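Local coordinates for outer membrane protein assembly factor BamA (Haemophilus ducreyi, PDB 4K3C) that probably takes part in assembling and inserting beta-barrel proteins into the outer membrane as part of the Bam complex, represented here by its barrel and last two POTRA domains, at residues Glu228-Ser233 against Tyr241-Tyr246; Lys272-Glu277 against Tyr300-Ser305; Tyr280-Tyr285 against Val384-Leu389; Asn287-Pro292 against Gly380-Pro385. One frame throughout, in Å; residues are numbered along the deposited sequence.

Contact 1. Residues Glu228-Ser233 against Tyr241-Tyr246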
# COMPACT_ATOMS: atom_id res chain seq x y z
N GLU A 228 1.05 -0.45 22.44
CA GLU A 228 0.69 -1.82 22.16
C GLU A 228 0.83 -2.62 23.43
O GLU A 228 1.84 -2.51 24.12
CB GLU A 228 1.54 -2.44 21.05
CG GLU A 228 1.29 -3.95 20.87
CD GLU A 228 2.12 -4.61 19.77
OE1 GLU A 228 1.56 -5.45 19.01
OE2 GLU A 228 3.32 -4.31 19.66
N ASP A 229 -0.18 -3.42 23.73
CA ASP A 229 -0.12 -4.37 24.84
C ASP A 229 -0.12 -5.78 24.30
O ASP A 229 -1.19 -6.33 24.03
CB ASP A 229 -1.30 -4.17 25.78
CG ASP A 229 -1.14 -4.94 27.08
OD1 ASP A 229 0.01 -5.10 27.53
OD2 ASP A 229 -2.17 -5.39 27.64
N TYR A 230 1.08 -6.36 24.15
CA TYR A 230 1.28 -7.71 23.59
C TYR A 230 1.31 -8.78 24.67
O TYR A 230 1.91 -8.58 25.74
CB TYR A 230 2.60 -7.76 22.84
CG TYR A 230 2.86 -9.02 22.08
CD1 TYR A 230 2.23 -9.27 20.88
CD2 TYR A 230 3.78 -9.97 22.55
CE1 TYR A 230 2.47 -10.44 20.16
CE2 TYR A 230 4.04 -11.14 21.83
CZ TYR A 230 3.38 -11.37 20.64
OH TYR A 230 3.59 -12.52 19.91
N ASP A 231 0.65 -9.90 24.40
CA ASP A 231 0.62 -11.01 25.33
C ASP A 231 0.34 -12.29 24.59
O ASP A 231 -0.73 -12.51 24.06
CB ASP A 231 -0.41 -10.82 26.42
CG ASP A 231 -0.45 -11.99 27.41
OD1 ASP A 231 0.21 -13.03 27.15
OD2 ASP A 231 -1.14 -11.86 28.44
N ASN A 232 1.31 -13.17 24.69
CA ASN A 232 1.58 -14.20 23.71
C ASN A 232 1.21 -15.57 24.27
O ASN A 232 1.33 -16.60 23.60
CB ASN A 232 3.08 -14.07 23.44
CG ASN A 232 3.61 -15.13 22.59
OD1 ASN A 232 4.29 -16.04 23.08
ND2 ASN A 232 3.35 -15.04 21.29
N SER A 233 0.69 -15.57 25.50
CA SER A 233 0.63 -16.75 26.35
C SER A 233 -0.15 -17.95 25.80
O SER A 233 0.02 -19.07 26.28
CB SER A 233 0.09 -16.37 27.72
OG SER A 233 0.65 -15.13 28.15
N TYR A 241 5.91 -14.40 26.32
CA TYR A 241 6.42 -13.27 27.07
C TYR A 241 5.31 -12.23 27.06
O TYR A 241 4.36 -12.37 26.30
CB TYR A 241 7.72 -12.72 26.46
CG TYR A 241 7.59 -12.24 25.03
CD1 TYR A 241 7.19 -10.94 24.75
CD2 TYR A 241 7.86 -13.09 23.96
CE1 TYR A 241 7.07 -10.49 23.45
CE2 TYR A 241 7.74 -12.65 22.66
CZ TYR A 241 7.35 -11.35 22.41
OH TYR A 241 7.23 -10.90 21.11
N LYS A 242 5.42 -11.21 27.91
CA LYS A 242 4.50 -10.08 27.82
C LYS A 242 5.27 -8.80 27.53
O LYS A 242 6.28 -8.52 28.19
CB LYS A 242 3.66 -9.95 29.08
CG LYS A 242 2.58 -11.03 29.18
CD LYS A 242 2.22 -11.34 30.64
CE LYS A 242 1.57 -12.70 30.78
NZ LYS A 242 1.14 -12.94 32.18
N ARG A 243 4.81 -8.06 26.53
CA ARG A 243 5.47 -6.81 26.14
C ARG A 243 4.48 -5.67 26.10
O ARG A 243 3.41 -5.78 25.53
CB ARG A 243 6.14 -6.94 24.78
CG ARG A 243 7.11 -5.82 24.47
CD ARG A 243 7.47 -5.78 23.01
NE ARG A 243 6.29 -5.51 22.18
CZ ARG A 243 5.79 -6.34 21.27
NH1 ARG A 243 4.72 -5.99 20.58
NH2 ARG A 243 6.37 -7.53 21.05
N LYS A 244 4.86 -4.56 26.71
CA LYS A 244 4.01 -3.39 26.72
C LYS A 244 4.86 -2.34 26.06
O LYS A 244 6.00 -2.11 26.49
CB LYS A 244 3.68 -2.99 28.16
CG LYS A 244 2.45 -2.13 28.34
CD LYS A 244 2.14 -1.98 29.84
CE LYS A 244 0.81 -1.28 30.12
NZ LYS A 244 0.52 -1.19 31.59
N THR A 245 4.38 -1.74 24.99
CA THR A 245 5.21 -0.71 24.44
C THR A 245 4.48 0.55 24.03
O THR A 245 3.34 0.50 23.58
CB THR A 245 6.11 -1.20 23.29
OG1 THR A 245 5.97 -0.30 22.19
CG2 THR A 245 5.74 -2.59 22.88
N TYR A 246 5.16 1.67 24.23
CA TYR A 246 4.69 2.95 23.76
C TYR A 246 5.79 3.53 22.89
O TYR A 246 6.96 3.23 23.08
CB TYR A 246 4.44 3.91 24.91
CG TYR A 246 3.96 3.32 26.21
CD1 TYR A 246 4.85 2.77 27.13
CD2 TYR A 246 2.61 3.37 26.55
CE1 TYR A 246 4.41 2.27 28.36
CE2 TYR A 246 2.16 2.87 27.77
CZ TYR A 246 3.06 2.32 28.67
OH TYR A 246 2.59 1.82 29.89

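Contact 2. Residues Lys272-Glu277 against Tyr300-Ser305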
# COMPACT_ATOMS: atom_id res chain seq x y z
N LYS A 272 8.56 -2.47 27.49
CA LYS A 272 8.65 -2.95 28.86
C LYS A 272 8.20 -4.40 28.84
O LYS A 272 7.12 -4.72 28.34
CB LYS A 272 7.76 -2.11 29.78
CG LYS A 272 7.93 -2.39 31.26
CD LYS A 272 6.94 -1.59 32.14
CE LYS A 272 7.07 -0.08 31.97
NZ LYS A 272 6.29 0.46 30.80
N LEU A 273 9.04 -5.30 29.37
CA LEU A 273 8.72 -6.72 29.35
C LEU A 273 8.61 -7.33 30.75
O LEU A 273 9.44 -7.08 31.62
CB LEU A 273 9.71 -7.50 28.48
CG LEU A 273 9.53 -7.31 26.97
CD1 LEU A 273 10.15 -6.02 26.45
CD2 LEU A 273 10.03 -8.52 26.17
N ARG A 274 7.55 -8.11 30.95
CA ARG A 274 7.28 -8.81 32.21
C ARG A 274 7.03 -10.29 31.86
O ARG A 274 6.89 -10.63 30.67
CB ARG A 274 6.05 -8.20 32.90
CG ARG A 274 4.70 -8.57 32.28
CD ARG A 274 3.64 -7.47 32.46
NE ARG A 274 3.43 -7.12 33.86
CZ ARG A 274 2.93 -5.96 34.28
NH1 ARG A 274 2.59 -5.01 33.41
NH2 ARG A 274 2.78 -5.73 35.59
N ASN A 275 6.96 -11.15 32.88
CA ASN A 275 6.95 -12.59 32.67
C ASN A 275 8.34 -12.89 32.14
O ASN A 275 9.33 -12.58 32.82
CB ASN A 275 5.80 -13.00 31.71
CG ASN A 275 5.71 -14.51 31.45
OD1 ASN A 275 6.72 -15.21 31.43
ND2 ASN A 275 4.50 -14.99 31.21
N VAL A 276 8.43 -13.41 30.92
CA VAL A 276 9.69 -13.86 30.32
C VAL A 276 10.31 -14.95 31.18
O VAL A 276 11.09 -14.65 32.09
CB VAL A 276 10.71 -12.74 30.14
CG1 VAL A 276 11.76 -13.18 29.15
CG2 VAL A 276 10.03 -11.47 29.65
N GLU A 277 9.99 -16.20 30.86
CA GLU A 277 10.25 -17.30 31.80
C GLU A 277 11.67 -17.82 31.79
O GLU A 277 11.94 -18.90 32.31
CB GLU A 277 9.23 -18.45 31.64
CG GLU A 277 9.52 -19.47 30.56
CD GLU A 277 9.57 -20.88 31.12
OE1 GLU A 277 10.33 -21.11 32.09
OE2 GLU A 277 8.84 -21.76 30.60
N TYR A 300 12.87 -13.14 34.69
CA TYR A 300 13.80 -12.03 34.85
C TYR A 300 13.19 -10.86 35.58
O TYR A 300 12.00 -10.59 35.45
CB TYR A 300 14.27 -11.54 33.49
CG TYR A 300 14.90 -12.60 32.64
CD1 TYR A 300 16.18 -13.07 32.90
CD2 TYR A 300 14.21 -13.15 31.57
CE1 TYR A 300 16.76 -14.06 32.12
CE2 TYR A 300 14.78 -14.11 30.79
CZ TYR A 300 16.04 -14.57 31.07
OH TYR A 300 16.59 -15.54 30.28
N ASP A 301 14.02 -10.15 36.34
CA ASP A 301 13.63 -8.83 36.83
C ASP A 301 13.37 -8.01 35.59
O ASP A 301 14.25 -7.88 34.73
CB ASP A 301 14.74 -8.20 37.68
CG ASP A 301 15.12 -9.05 38.89
OD1 ASP A 301 14.30 -9.90 39.30
OD2 ASP A 301 16.24 -8.87 39.41
N ARG A 302 12.16 -7.48 35.48
CA ARG A 302 11.67 -6.86 34.25
C ARG A 302 12.67 -5.99 33.48
O ARG A 302 13.59 -5.40 34.05
CB ARG A 302 10.36 -6.11 34.53
CG ARG A 302 9.31 -6.98 35.22
CD ARG A 302 7.93 -6.31 35.26
NE ARG A 302 7.91 -5.08 36.04
CZ ARG A 302 6.79 -4.45 36.40
NH1 ARG A 302 6.86 -3.33 37.12
NH2 ARG A 302 5.61 -4.94 36.05
N ILE A 303 12.46 -5.94 32.17
CA ILE A 303 13.40 -5.45 31.18
C ILE A 303 12.76 -4.23 30.53
O ILE A 303 11.57 -4.24 30.26
CB ILE A 303 13.58 -6.54 30.10
CG1 ILE A 303 14.09 -7.84 30.74
CG2 ILE A 303 14.48 -6.08 28.97
CD1 ILE A 303 13.93 -9.07 29.88
N GLN A 304 13.54 -3.17 30.29
CA GLN A 304 13.01 -1.92 29.69
C GLN A 304 14.05 -1.35 28.74
O GLN A 304 15.23 -1.65 28.87
CB GLN A 304 12.73 -0.85 30.76
CG GLN A 304 11.70 -1.18 31.82
CD GLN A 304 11.14 0.08 32.50
OE1 GLN A 304 11.10 1.14 31.88
NE2 GLN A 304 10.71 -0.03 33.76
N SER A 305 13.62 -0.50 27.81
CA SER A 305 14.55 0.21 26.94
C SER A 305 13.90 1.28 26.06
O SER A 305 12.69 1.30 25.88
CB SER A 305 15.30 -0.80 26.05
OG SER A 305 14.42 -1.73 25.43

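Contact 3. Residues Tyr280-Tyr285 against Val384-Leu389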
# COMPACT_ATOMS: atom_id res chain seq x y z
N TYR A 280 17.54 -19.92 27.37
CA TYR A 280 18.96 -19.86 27.05
C TYR A 280 19.42 -18.69 26.18
O TYR A 280 20.21 -17.87 26.62
CB TYR A 280 19.37 -21.19 26.42
CG TYR A 280 20.79 -21.21 25.96
CD1 TYR A 280 21.82 -21.39 26.85
CD2 TYR A 280 21.10 -21.08 24.61
CE1 TYR A 280 23.12 -21.42 26.43
CE2 TYR A 280 22.40 -21.11 24.18
CZ TYR A 280 23.40 -21.28 25.10
OH TYR A 280 24.70 -21.30 24.68
N THR A 281 18.95 -18.65 24.93
CA THR A 281 19.29 -17.57 24.01
C THR A 281 18.85 -16.20 24.51
O THR A 281 19.54 -15.19 24.32
CB THR A 281 18.64 -17.81 22.66
OG1 THR A 281 19.32 -18.89 22.00
CG2 THR A 281 18.69 -16.55 21.78
N ARG A 282 17.69 -16.16 25.16
CA ARG A 282 17.18 -14.91 25.73
C ARG A 282 18.10 -14.36 26.78
O ARG A 282 18.34 -13.17 26.81
CB ARG A 282 15.82 -15.13 26.35
CG ARG A 282 14.70 -15.21 25.36
CD ARG A 282 13.42 -15.37 26.11
NE ARG A 282 12.26 -15.28 25.25
CZ ARG A 282 11.06 -15.71 25.60
NH1 ARG A 282 10.89 -16.27 26.80
NH2 ARG A 282 10.05 -15.59 24.75
N GLU A 283 18.58 -15.25 27.65
CA GLU A 283 19.50 -14.87 28.73
C GLU A 283 20.70 -14.13 28.16
O GLU A 283 21.17 -13.12 28.73
CB GLU A 283 19.98 -16.12 29.49
CG GLU A 283 19.37 -16.27 30.87
CD GLU A 283 20.41 -16.29 31.94
OE1 GLU A 283 21.48 -15.70 31.69
OE2 GLU A 283 20.18 -16.89 33.01
N LYS A 284 21.17 -14.63 27.02
CA LYS A 284 22.31 -14.07 26.33
C LYS A 284 22.06 -12.60 26.03
O LYS A 284 22.98 -11.80 26.04
CB LYS A 284 22.54 -14.85 25.05
CG LYS A 284 23.94 -14.82 24.55
CD LYS A 284 24.17 -16.01 23.66
CE LYS A 284 23.96 -17.31 24.41
NZ LYS A 284 24.39 -18.48 23.59
N TYR A 285 20.79 -12.28 25.77
CA TYR A 285 20.35 -10.90 25.54
C TYR A 285 20.23 -10.12 26.83
O TYR A 285 20.62 -8.96 26.91
CB TYR A 285 18.99 -10.86 24.87
CG TYR A 285 18.42 -9.46 24.88
CD1 TYR A 285 19.06 -8.43 24.19
CD2 TYR A 285 17.27 -9.15 25.59
CE1 TYR A 285 18.56 -7.15 24.19
CE2 TYR A 285 16.76 -7.85 25.60
CZ TYR A 285 17.41 -6.86 24.89
OH TYR A 285 16.94 -5.57 24.88
N VAL A 384 20.60 -9.19 19.63
CA VAL A 384 19.31 -8.74 19.12
C VAL A 384 18.24 -8.98 20.18
O VAL A 384 18.17 -10.06 20.76
CB VAL A 384 18.94 -9.44 17.79
CG1 VAL A 384 17.50 -9.16 17.45
CG2 VAL A 384 19.88 -9.01 16.65
N PRO A 385 17.42 -7.98 20.45
CA PRO A 385 16.39 -8.15 21.48
C PRO A 385 15.47 -9.32 21.12
O PRO A 385 14.84 -9.25 20.07
CB PRO A 385 15.59 -6.85 21.40
CG PRO A 385 16.49 -5.86 20.79
CD PRO A 385 17.42 -6.62 19.88
N PHE A 386 15.39 -10.34 21.98
CA PHE A 386 14.70 -11.60 21.66
C PHE A 386 13.26 -11.48 21.18
O PHE A 386 12.74 -12.37 20.49
CB PHE A 386 14.75 -12.58 22.84
CG PHE A 386 14.11 -12.06 24.10
CD1 PHE A 386 12.74 -12.15 24.30
CD2 PHE A 386 14.89 -11.52 25.12
CE1 PHE A 386 12.17 -11.69 25.48
CE2 PHE A 386 14.31 -11.06 26.30
CZ PHE A 386 12.96 -11.14 26.48
N TYR A 387 12.61 -10.40 21.55
CA TYR A 387 11.22 -10.19 21.15
C TYR A 387 11.13 -9.56 19.78
O TYR A 387 10.05 -9.19 19.33
CB TYR A 387 10.51 -9.30 22.17
CG TYR A 387 11.21 -7.99 22.52
CD1 TYR A 387 12.14 -7.93 23.56
CD2 TYR A 387 10.93 -6.82 21.84
CE1 TYR A 387 12.76 -6.75 23.89
CE2 TYR A 387 11.54 -5.63 22.16
CZ TYR A 387 12.45 -5.59 23.19
OH TYR A 387 13.06 -4.39 23.52
N GLN A 388 12.28 -9.44 19.13
CA GLN A 388 12.39 -8.81 17.82
C GLN A 388 12.82 -9.88 16.82
O GLN A 388 13.30 -9.56 15.73
CB GLN A 388 13.46 -7.72 17.88
CG GLN A 388 13.22 -6.55 16.97
CD GLN A 388 12.23 -5.56 17.56
OE1 GLN A 388 11.73 -5.75 18.66
NE2 GLN A 388 11.96 -4.49 16.82
N LEU A 389 12.67 -11.14 17.19
CA LEU A 389 13.10 -12.26 16.35
C LEU A 389 12.03 -12.78 15.36
O LEU A 389 10.85 -12.51 15.49
CB LEU A 389 13.61 -13.41 17.23
CG LEU A 389 14.98 -13.24 17.87
CD1 LEU A 389 15.31 -14.49 18.62
CD2 LEU A 389 15.98 -13.01 16.81

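Contact 4. Residues Asn287-Pro292 against Gly380-Pro385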
# COMPACT_ATOMS: atom_id res chain seq x y z
N ASN A 287 21.75 -10.70 29.59
CA ASN A 287 23.10 -10.40 30.06
C ASN A 287 23.78 -9.36 29.18
O ASN A 287 24.45 -8.47 29.69
CB ASN A 287 23.95 -11.66 30.15
CG ASN A 287 23.80 -12.37 31.47
OD1 ASN A 287 23.20 -13.43 31.54
ND2 ASN A 287 24.37 -11.79 32.52
N SER A 288 23.57 -9.47 27.87
CA SER A 288 24.16 -8.53 26.92
C SER A 288 23.87 -7.09 27.33
O SER A 288 24.71 -6.20 27.18
CB SER A 288 23.61 -8.78 25.51
OG SER A 288 23.33 -7.56 24.85
N MET A 289 22.69 -6.89 27.90
CA MET A 289 22.20 -5.59 28.32
C MET A 289 22.46 -5.35 29.80
O MET A 289 22.02 -4.35 30.37
CB MET A 289 20.71 -5.50 28.02
CG MET A 289 20.41 -5.72 26.57
SD MET A 289 20.75 -4.26 25.58
CE MET A 289 19.41 -3.22 26.13
N LYS A 290 23.21 -6.27 30.40
CA LYS A 290 23.54 -6.28 31.84
C LYS A 290 22.44 -5.87 32.83
O LYS A 290 22.67 -5.07 33.72
CB LYS A 290 24.85 -5.54 32.13
CG LYS A 290 25.04 -4.23 31.41
CD LYS A 290 26.52 -3.90 31.26
CE LYS A 290 27.25 -5.00 30.50
NZ LYS A 290 26.84 -5.08 29.06
N PHE A 291 21.25 -6.45 32.66
CA PHE A 291 20.22 -6.43 33.68
C PHE A 291 20.53 -7.61 34.60
O PHE A 291 21.23 -8.53 34.20
CB PHE A 291 18.85 -6.63 33.03
CG PHE A 291 18.56 -5.66 31.92
CD1 PHE A 291 19.00 -4.35 31.99
CD2 PHE A 291 17.86 -6.07 30.80
CE1 PHE A 291 18.73 -3.45 30.96
CE2 PHE A 291 17.59 -5.18 29.77
CZ PHE A 291 18.02 -3.88 29.85
N PRO A 292 20.03 -7.58 35.85
CA PRO A 292 20.34 -8.70 36.75
C PRO A 292 19.34 -9.85 36.61
O PRO A 292 18.28 -9.67 36.02
CB PRO A 292 20.22 -8.08 38.15
CG PRO A 292 20.04 -6.59 37.93
CD PRO A 292 19.42 -6.46 36.57
N GLY A 380 27.98 -3.63 18.88
CA GLY A 380 28.27 -2.98 20.14
C GLY A 380 28.21 -3.94 21.32
O GLY A 380 27.87 -3.54 22.43
N GLY A 381 28.56 -5.20 21.07
CA GLY A 381 28.55 -6.22 22.10
C GLY A 381 27.17 -6.42 22.68
O GLY A 381 27.00 -6.66 23.88
N LYS A 382 26.17 -6.32 21.82
CA LYS A 382 24.79 -6.48 22.23
C LYS A 382 24.15 -7.58 21.42
O LYS A 382 24.53 -7.80 20.27
CB LYS A 382 24.03 -5.17 22.01
CG LYS A 382 24.61 -4.02 22.79
CD LYS A 382 24.36 -4.16 24.28
CE LYS A 382 25.08 -3.07 25.04
NZ LYS A 382 25.09 -1.81 24.26
N GLU A 383 23.18 -8.27 22.01
CA GLU A 383 22.41 -9.26 21.26
C GLU A 383 21.13 -8.62 20.70
O GLU A 383 20.64 -7.63 21.21
CB GLU A 383 22.07 -10.46 22.15
CG GLU A 383 22.58 -11.78 21.59
CD GLU A 383 24.09 -11.80 21.45
OE1 GLU A 383 24.77 -11.85 22.49
OE2 GLU A 383 24.60 -11.76 20.30
N VAL A 384 20.60 -9.19 19.63
CA VAL A 384 19.31 -8.74 19.12
C VAL A 384 18.24 -8.98 20.18
O VAL A 384 18.17 -10.06 20.76
CB VAL A 384 18.94 -9.44 17.79
CG1 VAL A 384 17.50 -9.16 17.45
CG2 VAL A 384 19.88 -9.01 16.65
N PRO A 385 17.42 -7.98 20.45
CA PRO A 385 16.39 -8.15 21.48
C PRO A 385 15.47 -9.32 21.12
O PRO A 385 14.84 -9.25 20.07
CB PRO A 385 15.59 -6.85 21.40
CG PRO A 385 16.49 -5.86 20.79
CD PRO A 385 17.42 -6.62 19.88

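Contact 1. Residues Glu228-Ser233 against Tyr241-Tyr246
E228 pairs with T245 and Y230 with R243, both antiparallel hydrogen-bonded pairs with two backbone bonds each. E228 N gives to T245 O at 2.7 Å and T245 N returns to E228 O at 2.8 Å; Y230 N reaches R243 O at 2.8 Å, and R243 N reaches Y230 O at 3.1 Å. D229, D231, K242 and K244 turn their peptide bonds outward, to T203, D201, R274 and K272 on the flanking segments of the barrel wall. On the Y230 face, R243 suits its place by having both a charge and a flat end. Its bend at chi3 (63°) lays the guanidinium on the Y230 ring, planes 15° apart, while the NH1 edge forms a salt bridge with E228 OE2, modelled too close for its length to be trusted. E228 OE1 is bonded to S202 OG. The ring of Y241 crosses that of Y230, its CZ 3.4 Å from Y230 CE2. On the other face, D231 lies beside the K242 chain. D231 OD1 also accepts S233 N at 3.1 Å, an Asx turn that begins the connection. The whole is a beta hairpin of strands 220-231 and 242-254, characteristic of the up-and-down transmembrane barrel of Omp85 proteins.

Contact 2. Residues Lys272-Glu277 against Tyr300-Ser305
L273 and I303 form a hydrogen-bonded antiparallel pair, the short strands 272-274 and 303-305 running at 173° to one another with their axes 4.9 Å apart. L273 N meets I303 O at 2.9 Å, and the return bond from I303 N to L273 O is 3.3 Å. Branched, apolar L273 and I303 share one face, where the first also touches Y387 and the second V286 and F291, so both suit a buried surface. K272 and Q304 share the opposite face, their chains lying side by side with CG atoms 4.0 Å apart; long polar residues fit this more open side, and Q304 OE1 is bonded to H270. At the strand ends, R274, the last residue of its strand, and R302, just before the other, also run alongside, R302 CD packing on R274 CB at 3.6 Å. Their guanidinium groups stand nearly at right angles, with R302 NH2 over a face of R274, but two like charges modelled so close are doubtful in detail. Farther on, V276 puts CG1 against the ring edge of Y300, 3.4 Å from CD2, because CG1 is anti to the backbone N (chi1 -162°). A weak bond from Y300 N to V276 O accompanies this contact. Such paired strand ends, joined by a long loop carrying helix 280-288, are characteristic of the extracellular rim of the BamA barrel.

Contact 3. Residues Tyr280-Tyr285 against Val384-Leu389
Y285 and R282, one turn of the helix apart, meet the bend P385-F386 without a hydrogen bond; the fit is one of shape. P385 is a bump on the loop, and the broad ring of Y285 lies across it: P385 CA sits over the ring face, 3.7 Å from its centroid and 16° off the normal, a CH-pi contact, while P385 CB touches Y285 CZ at 3.9 Å. The rigid proline thus offers a compact ridge to a flat surface. Next along the loop, F386 fills the hollow between the two helix side chains. Its CG lies between backbone N and carbonyl carbon (chi1 60°), which turns the ring back toward the helix. There R282 CG rests over one face, 3.8 Å from the centroid, in a second CH-pi contact, and the extended arginine chain continues across the ring, with NE 3.3 Å from F386 CD1. Y285 CD2 touches F386 CD2 at 3.4 Å, the two ring planes 78° apart. Y387 CD1 lies over the F386 face opposite R282. The polar ends are satisfied farther out: Y285 OH by N344, R282 NH2 weakly by A239 O. Helix 280-288, in the connection between strands 260-274 and 303-317, packs against the sixth extracellular loop, the connection following strand 366-378, while F386 and Y387 rest on L273 of strand 260-274 and P385 on Y346 of strand 346-358.

Contact 4. Residues Asn287-Pro292 against Gly380-Pro385
S288 and E383 make the single hydrogen bond between the end of helix 280-288 and the loop: E383 N donates to S288 OG at 2.9 Å, with an angle of 157° at the hydrogen. Serine suits the place because its short side chain brings an acceptor close to the loop backbone; the same OG lies 3.2 Å from K382 CA, and S288 CB faces E383 CB at 4.1 Å. K382 provides the rest of the first shell through its carbon chain. Bent at chi2 (-70°), it folds over the helix end, with CD 3.6 Å from S288 O and 3.8 Å from M289 SD. M289 crosses that chain at about a right angle, offering a flexible, polarisable thioether to the lysine methylenes. One step outward, K290 curls its chain back so that NZ donates to S288 O at 3.1 Å, approaching from above the carbonyl plane. This gives the carbonyl at the helix end a side-chain donor, while K290 N bonds to N287 O. M289 CB in turn lies over a face of the F291 ring. On the loop side, G381, at positive phi, a conformation glycine adopts readily, brings the chain round into K382. K382 O is held by S378 OG, and E383 OE2 makes a salt bridge with K468. The helix end therefore sits against the chain leaving strand 366-378, with M289 touching N344 and E383 lying against K284 and Y285 of the helix.

In the fold
Contacts 1 and 2 are neighbours in the barrel wall, their centres 10 Å apart, because strands 242-254 and 260-274 pair directly: K244 O lies 2.8 Å from K272 N. Contact 3 touches both through its loop residues. Y387 meets both, with CD2 3.8 Å from R243 CD and CD1 3.4 Å from L273 CD2. Contacts 3 and 4 share V384 and P385 and use the same helix, so the loop after strand 366-378 is fastened along successive turns, centres 8 Å apart. Contact 4 reaches contact 2 through F291, whose CE2 is 3.3 Å from I303 CG2, but stays about 8 Å from contact 1 at the nearest atoms.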